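Local coordinates for designed helical repeat protein (Synthetic construct, PDB 5CWF), which has no natural function, having been designed de novo as an array of repeated helices in an exploration of repeat-protein architectures, at residues A[10-15]-A[60-65]; A[25-30]-A[72-77]; A[32-37]-A[78-83]. All coordinates share one frame; numbering follows the deposited sequence. Where two conformers were deposited one is given.

Interaction 1: A[10-15]-A[60-65]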
# COMPACT_ATOMS: atom_id res chain seq x y z
N GLU A 10 7.96 10.07 -12.25
CA GLU A 10 9.04 9.96 -13.22
C GLU A 10 10.04 8.92 -12.72
O GLU A 10 10.61 8.16 -13.52
CB GLU A 10 9.69 11.32 -13.46
CG GLU A 10 8.79 12.26 -14.28
CD GLU A 10 9.26 13.71 -14.29
OE1 GLU A 10 10.16 14.06 -13.50
OE2 GLU A 10 8.71 14.50 -15.09
N ALA A 11 10.23 8.85 -11.41
CA ALA A 11 11.15 7.86 -10.84
C ALA A 11 10.55 6.45 -10.96
O ALA A 11 11.28 5.46 -11.15
CB ALA A 11 11.45 8.18 -9.39
N LEU A 12 9.23 6.36 -10.80
CA LEU A 12 8.54 5.09 -10.98
C LEU A 12 8.67 4.61 -12.42
O LEU A 12 8.86 3.43 -12.65
CB LEU A 12 7.07 5.21 -10.61
CG LEU A 12 6.84 5.19 -9.10
CD1 LEU A 12 5.42 5.67 -8.79
CD2 LEU A 12 7.09 3.81 -8.54
N LYS A 13 8.53 5.53 -13.37
CA LYS A 13 8.69 5.18 -14.78
C LYS A 13 10.12 4.65 -15.02
O LYS A 13 10.32 3.71 -15.80
CB LYS A 13 8.39 6.38 -15.66
CG LYS A 13 8.33 6.09 -17.13
CD LYS A 13 7.88 7.32 -17.92
CE LYS A 13 7.70 7.02 -19.39
NZ LYS A 13 8.99 7.09 -20.14
N LYS A 14 11.10 5.24 -14.35
CA LYS A 14 12.47 4.74 -14.44
C LYS A 14 12.63 3.38 -13.79
O LYS A 14 13.41 2.54 -14.26
CB LYS A 14 13.46 5.71 -13.78
CG LYS A 14 14.34 6.49 -14.74
CD LYS A 14 13.68 7.74 -15.26
CE LYS A 14 14.72 8.74 -15.74
NZ LYS A 14 14.16 10.10 -15.88
N ALA A 15 11.92 3.16 -12.69
CA ALA A 15 11.97 1.87 -12.00
C ALA A 15 11.39 0.75 -12.86
O ALA A 15 11.86 -0.39 -12.81
CB ALA A 15 11.22 1.96 -10.67
N ALA A 60 6.55 4.33 -1.55
CA ALA A 60 6.74 2.98 -1.01
C ALA A 60 7.10 2.01 -2.11
O ALA A 60 7.99 1.17 -1.95
CB ALA A 60 5.52 2.51 -0.29
N VAL A 61 6.43 2.13 -3.24
CA VAL A 61 6.69 1.24 -4.37
C VAL A 61 8.11 1.47 -4.88
O VAL A 61 8.86 0.52 -5.15
CB VAL A 61 5.66 1.48 -5.51
CG1 VAL A 61 6.00 0.67 -6.78
CG2 VAL A 61 4.29 1.10 -5.03
N LEU A 62 8.50 2.74 -4.97
CA LEU A 62 9.80 3.13 -5.49
C LEU A 62 10.92 2.60 -4.59
O LEU A 62 11.92 2.06 -5.08
CB LEU A 62 9.87 4.65 -5.61
CG LEU A 62 11.09 5.21 -6.34
CD1 LEU A 62 10.96 4.88 -7.83
CD2 LEU A 62 11.22 6.71 -6.10
N LEU A 63 10.74 2.73 -3.27
CA LEU A 63 11.75 2.25 -2.34
C LEU A 63 11.83 0.73 -2.31
O LEU A 63 12.93 0.17 -2.17
CB LEU A 63 11.48 2.75 -0.92
CG LEU A 63 11.76 4.22 -0.65
CD1 LEU A 63 11.32 4.55 0.77
CD2 LEU A 63 13.23 4.55 -0.86
N ALA A 64 10.68 0.07 -2.43
CA ALA A 64 10.66 -1.38 -2.44
C ALA A 64 11.34 -1.90 -3.69
O ALA A 64 12.08 -2.89 -3.65
CB ALA A 64 9.26 -1.90 -2.34
N ALA A 65 11.13 -1.23 -4.81
CA ALA A 65 11.77 -1.68 -6.05
C ALA A 65 13.29 -1.57 -5.90
O ALA A 65 14.04 -2.38 -6.43
CB ALA A 65 11.31 -0.87 -7.23
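Leu62 reaches across from helix 48-67 to helix 3-21 and sets its two methyl branches on Ala11, CD2 against the methyl CB at 3.6 Å and CD1 beside the backbone. The CD1 branch comes to 3.4 Å from Ala11 O, a carbonyl oxygen already engaged by the amide of Ala15 in the ordinary helical bond, so the leucine adds a methyl to a polar atom whose need is met. The first bond of the Leu62 side chain points toward the other helix, and CG anti to the backbone N (chi1 -170°) brings the branches to Ala11. CD1 touches both Ala11 and Ala15, while CD2 turns to Ala11 alone. Ala15 CB takes up the CD1 branch from the next turn, at 4.1 Å.

Helical repeat arrays are held together by apolar seams of this kind, and here the two short segments run in the same general sense, inclined by 34° with their axes 9.8 Å apart. Of the residues that touch, Ala11 and Ala15 offer methyls on 10-15, and Leu62 packs against them from 60-65. Leu12 reaches back from 10-15 with the end of its side chain. The CD2 branch meets Val61 CG1 at 3.8 Å, the two side chains crossing at about a right angle. The same CD2 lies 4.1 Å from Leu62 CB, which wedges it between neighbouring residues of the opposing helix. Ile31 of helix 25-44 packs on both Leu12 and Val61, drawing a third helix into the seam. One turn further on, Ala15 CB and Ala65 CB stand 4.5 Å apart, a lighter methyl-to-methyl contact.

Interaction 2: A[25-30]-A[72-77]. With CA (calcium ion), chain E.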
# COMPACT_ATOMS: atom_id res chain seq x y z
N ASP A 25 10.10 -8.89 -15.65
CA ASP A 25 8.91 -8.39 -16.35
C ASP A 25 7.67 -8.35 -15.45
O ASP A 25 6.82 -7.43 -15.58
CB ASP A 25 8.67 -9.24 -17.59
CG ASP A 25 9.69 -8.97 -18.68
OD1 ASP A 25 9.61 -7.89 -19.34
OD2 ASP A 25 10.62 -9.80 -18.84
N GLU A 26 7.51 -9.34 -14.59
CA GLU A 26 6.33 -9.34 -13.69
C GLU A 26 6.40 -8.25 -12.62
O GLU A 26 5.36 -7.68 -12.18
CB GLU A 26 6.19 -10.74 -13.08
CG GLU A 26 5.78 -11.80 -14.13
CD GLU A 26 5.57 -13.21 -13.56
OE1 GLU A 26 6.22 -13.55 -12.56
OE2 GLU A 26 4.75 -13.97 -14.12
N VAL A 27 7.60 -7.92 -12.17
CA VAL A 27 7.78 -6.82 -11.24
C VAL A 27 7.40 -5.52 -11.93
O VAL A 27 6.72 -4.66 -11.36
CB VAL A 27 9.25 -6.71 -10.72
CG1 VAL A 27 9.39 -5.49 -9.82
CG2 VAL A 27 9.63 -7.94 -9.96
N ALA A 28 7.89 -5.36 -13.16
CA ALA A 28 7.65 -4.16 -13.93
C ALA A 28 6.15 -3.96 -14.16
O ALA A 28 5.63 -2.83 -14.06
CB ALA A 28 8.39 -4.26 -15.25
N ARG A 29 5.45 -5.06 -14.42
CA ARG A 29 4.01 -4.99 -14.65
C ARG A 29 3.29 -4.47 -13.42
O ARG A 29 2.42 -3.60 -13.51
CB ARG A 29 3.46 -6.37 -15.01
CG ARG A 29 1.94 -6.45 -15.13
CD ARG A 29 1.50 -7.88 -15.44
NE ARG A 29 1.63 -8.77 -14.28
CZ ARG A 29 1.97 -10.05 -14.34
NH1 ARG A 29 2.23 -10.64 -15.50
NH2 ARG A 29 2.05 -10.76 -13.22
N GLU A 30 3.68 -4.98 -12.27
CA GLU A 30 2.98 -4.61 -11.04
C GLU A 30 3.30 -3.18 -10.62
O GLU A 30 2.42 -2.47 -10.11
CB GLU A 30 3.34 -5.58 -9.92
CG GLU A 30 2.31 -5.63 -8.81
CD GLU A 30 1.01 -6.28 -9.28
OE1 GLU A 30 -0.08 -5.91 -8.78
OE2 GLU A 30 1.07 -7.19 -10.13
N VAL A 72 9.32 -9.66 -3.09
CA VAL A 72 8.78 -8.76 -2.06
C VAL A 72 8.32 -7.44 -2.68
O VAL A 72 7.30 -6.85 -2.27
CB VAL A 72 9.80 -8.51 -0.95
CG1 VAL A 72 9.26 -7.52 0.08
CG2 VAL A 72 10.14 -9.83 -0.28
N ALA A 73 9.09 -6.97 -3.65
CA ALA A 73 8.77 -5.75 -4.38
C ALA A 73 7.41 -5.91 -5.05
O ALA A 73 6.63 -4.97 -5.08
CB ALA A 73 9.84 -5.44 -5.41
N ARG A 74 7.14 -7.09 -5.59
CA ARG A 74 5.84 -7.35 -6.21
C ARG A 74 4.70 -7.23 -5.21
O ARG A 74 3.64 -6.72 -5.54
CB ARG A 74 5.79 -8.74 -6.83
CG ARG A 74 6.36 -8.85 -8.18
CD ARG A 74 6.41 -10.32 -8.60
NE ARG A 74 5.17 -10.78 -9.22
CZ ARG A 74 5.04 -11.99 -9.76
NH1 ARG A 74 6.06 -12.82 -9.70
NH2 ARG A 74 3.91 -12.35 -10.36
N GLU A 75 4.92 -7.72 -3.99
CA GLU A 75 3.87 -7.67 -2.97
C GLU A 75 3.57 -6.26 -2.51
O GLU A 75 2.41 -5.94 -2.28
CB GLU A 75 4.22 -8.56 -1.78
CG GLU A 75 4.44 -10.01 -2.21
CD GLU A 75 3.99 -11.02 -1.19
OE1 GLU A 75 2.86 -10.90 -0.68
OE2 GLU A 75 4.78 -11.95 -0.90
N ILE A 76 4.59 -5.43 -2.37
CA ILE A 76 4.37 -4.04 -1.99
C ILE A 76 3.64 -3.32 -3.13
O ILE A 76 2.70 -2.57 -2.88
CB ILE A 76 5.70 -3.33 -1.62
CG1 ILE A 76 6.17 -3.83 -0.26
CG2 ILE A 76 5.51 -1.83 -1.53
CD1 ILE A 76 7.63 -3.50 0.06
N ALA A 77 4.06 -3.55 -4.37
CA ALA A 77 3.39 -2.92 -5.50
C ALA A 77 1.92 -3.37 -5.57
O ALA A 77 1.00 -2.56 -5.80
CB ALA A 77 4.11 -3.25 -6.81
CA CA E . 8.44 -7.81 -21.45
O HOH W 1 2.86 -9.46 -9.47
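Two carboxylates grip Arg74 NH1: Glu26 OE1 forms a salt bridge with it across the contact at 3.0 Å, and Glu71, just before the 72-77 segment, supplies a second from the same helix. Glu26 also uses its aliphatic part. Its CB lies 3.7 Å above the centre of one guanidinium face of Arg74, while the chain, extended beyond CG, carries the carboxylate on to NH1. The two flat groups are turned 50° apart, so the pairing is not the coplanar, two-pronged kind. At the guanidinium edge, and in its plane, a water accepts from Arg74 NE at 2.7 Å and donates to Glu30 OE2 at 3.0 Å, so that Glu30 joins Arg74 through the water, while its OE1 bridges to Arg33.

In this helical repeat protein, the two segments, on helices 25-44 and 70-89, run in the same sense, inclined by 18° with axes 9.1 Å apart, and such a charged rim runs beside an apolar strip. Arg74 belongs to both: its CG rests on Val27 CG2 at 3.8 Å before a bend at chi3 (87°) turns the guanidinium toward Glu26. A leucine in its place would probably leave Glu26 without its cross-helix charge partner and the water at Glu30 without the N-H it accepts from. Further along, Glu30 CG sits 3.6 Å from Ala77 CB. Behind the start of the strip, Asp25 OD1 binds a calcium ion at 2.4 Å on the side of the helix turned from 72-77.

Interaction 3: A[32-37]-A[78-83]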
# COMPACT_ATOMS: atom_id res chain seq x y z
N GLU A 32 3.96 -0.82 -12.75
CA GLU A 32 3.19 -0.04 -13.70
C GLU A 32 1.70 -0.03 -13.34
O GLU A 32 1.07 1.02 -13.41
CB GLU A 32 3.42 -0.56 -15.13
CG GLU A 32 2.94 0.42 -16.17
CD GLU A 32 3.31 0.04 -17.60
OE1 GLU A 32 4.35 -0.65 -17.80
OE2 GLU A 32 2.57 0.43 -18.52
N ARG A 33 1.15 -1.17 -12.93
CA ARG A 33 -0.26 -1.21 -12.50
C ARG A 33 -0.53 -0.27 -11.33
O ARG A 33 -1.54 0.41 -11.32
CB ARG A 33 -0.69 -2.63 -12.11
CG ARG A 33 -2.20 -2.74 -11.88
CD ARG A 33 -2.65 -4.19 -11.82
NE ARG A 33 -2.44 -4.80 -10.51
CZ ARG A 33 -3.30 -4.72 -9.49
NH1 ARG A 33 -4.42 -4.02 -9.62
NH2 ARG A 33 -3.03 -5.32 -8.34
N ALA A 34 0.34 -0.27 -10.32
CA ALA A 34 0.17 0.61 -9.18
C ALA A 34 0.26 2.08 -9.59
O ALA A 34 -0.57 2.89 -9.19
CB ALA A 34 1.22 0.28 -8.09
N ALA A 35 1.28 2.41 -10.37
CA ALA A 35 1.45 3.77 -10.87
C ALA A 35 0.21 4.22 -11.66
O ALA A 35 -0.26 5.33 -11.49
CB ALA A 35 2.68 3.87 -11.75
N LYS A 36 -0.33 3.33 -12.49
CA LYS A 36 -1.47 3.71 -13.32
C LYS A 36 -2.72 3.95 -12.47
O LYS A 36 -3.50 4.89 -12.72
CB LYS A 36 -1.77 2.64 -14.38
CG LYS A 36 -3.05 2.91 -15.18
CD LYS A 36 -3.20 1.99 -16.39
CE LYS A 36 -2.28 2.42 -17.54
NZ LYS A 36 -2.85 3.53 -18.36
N GLU A 37 -2.91 3.11 -11.46
CA GLU A 37 -4.02 3.28 -10.53
C GLU A 37 -3.94 4.63 -9.79
O GLU A 37 -4.95 5.33 -9.64
CB GLU A 37 -4.03 2.13 -9.53
CG GLU A 37 -5.35 1.93 -8.84
CD GLU A 37 -6.45 1.46 -9.76
OE1 GLU A 37 -7.63 1.68 -9.43
OE2 GLU A 37 -6.14 0.85 -10.81
N ARG A 78 1.68 -4.66 -5.33
CA ARG A 78 0.29 -5.13 -5.34
C ARG A 78 -0.52 -4.49 -4.23
O ARG A 78 -1.68 -4.10 -4.44
CB ARG A 78 0.20 -6.65 -5.22
CG ARG A 78 -1.27 -7.10 -5.12
CD ARG A 78 -1.50 -8.60 -5.05
NE ARG A 78 -2.89 -8.85 -4.68
CZ ARG A 78 -3.93 -8.80 -5.50
NH1 ARG A 78 -3.78 -8.57 -6.80
NH2 ARG A 78 -5.15 -9.01 -5.00
N ALA A 79 0.07 -4.42 -3.03
CA ALA A 79 -0.63 -3.82 -1.89
C ALA A 79 -0.98 -2.39 -2.21
O ALA A 79 -2.10 -1.95 -1.92
CB ALA A 79 0.19 -3.89 -0.65
N ALA A 80 -0.04 -1.67 -2.81
CA ALA A 80 -0.28 -0.28 -3.17
C ALA A 80 -1.44 -0.16 -4.15
O ALA A 80 -2.35 0.65 -3.94
CB ALA A 80 0.97 0.35 -3.75
N ALA A 81 -1.42 -0.95 -5.21
CA ALA A 81 -2.47 -0.90 -6.23
C ALA A 81 -3.83 -1.24 -5.62
O ALA A 81 -4.85 -0.61 -5.95
CB ALA A 81 -2.15 -1.81 -7.39
N GLU A 82 -3.88 -2.23 -4.72
CA GLU A 82 -5.16 -2.62 -4.14
C GLU A 82 -5.67 -1.55 -3.15
O GLU A 82 -6.88 -1.35 -3.03
CB GLU A 82 -5.03 -3.98 -3.46
CG GLU A 82 -4.76 -5.14 -4.45
CD GLU A 82 -5.83 -5.32 -5.53
OE1 GLU A 82 -7.03 -5.44 -5.19
OE2 GLU A 82 -5.48 -5.31 -6.74
N ILE A 83 -4.75 -0.88 -2.46
CA ILE A 83 -5.11 0.24 -1.58
C ILE A 83 -5.77 1.34 -2.41
O ILE A 83 -6.80 1.91 -2.01
CB ILE A 83 -3.87 0.80 -0.85
CG1 ILE A 83 -3.43 -0.15 0.26
CG2 ILE A 83 -4.15 2.15 -0.23
CD1 ILE A 83 -2.05 0.17 0.84
O HOH W 2 -1.58 -8.39 -8.92
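A salt-bridge network of Arg33, Arg78 and Glu82 ties helix 25-44 to helix 70-89, with Glu82 OE2 as its hub. Arg33 NH2 donates to that oxygen at 2.9 Å and 155°, using the anti lone pair, the one turned from the other carboxylate oxygen. The carboxylate oxygen lies close to the guanidinium plane. Arg33 NH1 adds a weak bond to the same atom at 3.3 Å, so one oxygen spans two N-H groups. Arg78 NH1, at 3.7 Å from Glu82 OE2, makes only a long electrostatic contact, because the oxygen stands well out of its guanidinium plane. Glu82 CG instead lies over the centre of that guanidinium face. A water accepting from Arg78 NH1 and, weakly, from Arg33 NH2 joins the two arginines, which lie side by side around the shared carboxylate.

Beneath this charged rim the repeat packing is built on alanine: the segments run in the same sense at 25°, their axes 8.3 Å apart, and Ala34 CA comes within 3.8 Å of Ala81 CB. Methyl groups Ala34 CB and Ala80 CB extend the strip at 4.3 Å. Ala81 CB sits 3.6 Å above one face of the Arg33 guanidinium, offset toward its rim. Arg33 is put there by a CG anti to the backbone N followed by a bend at chi3 (81°), which swings the guanidinium across the alanine toward Glu82. Beyond the pair, Glu85 also bridges to Arg33, Arg133 takes Glu82 OE1, and Glu82 and Glu85 form a calcium site.

Interactions 2 and 3 are neighbouring stretches of one interface, between helices 25-44 and 70-89, with centres about 9 Å apart. Ala77 O lies 3.7 Å from Ala34 CB where they meet, and the salt bridge between Glu30 and Arg33 carries the charged rim from one to the other. Interaction 1 belongs to the other helix layer, its centre about 10 Å from that of interaction 2 and about 12 Å from that of interaction 3. Val61 joins the layers: besides meeting Leu12 it sets CG2 3.6 Å from Ala80 CB. Calcium ions sit at the margins, bound by Asp25 beside interaction 2 and by Glu82 in interaction 3.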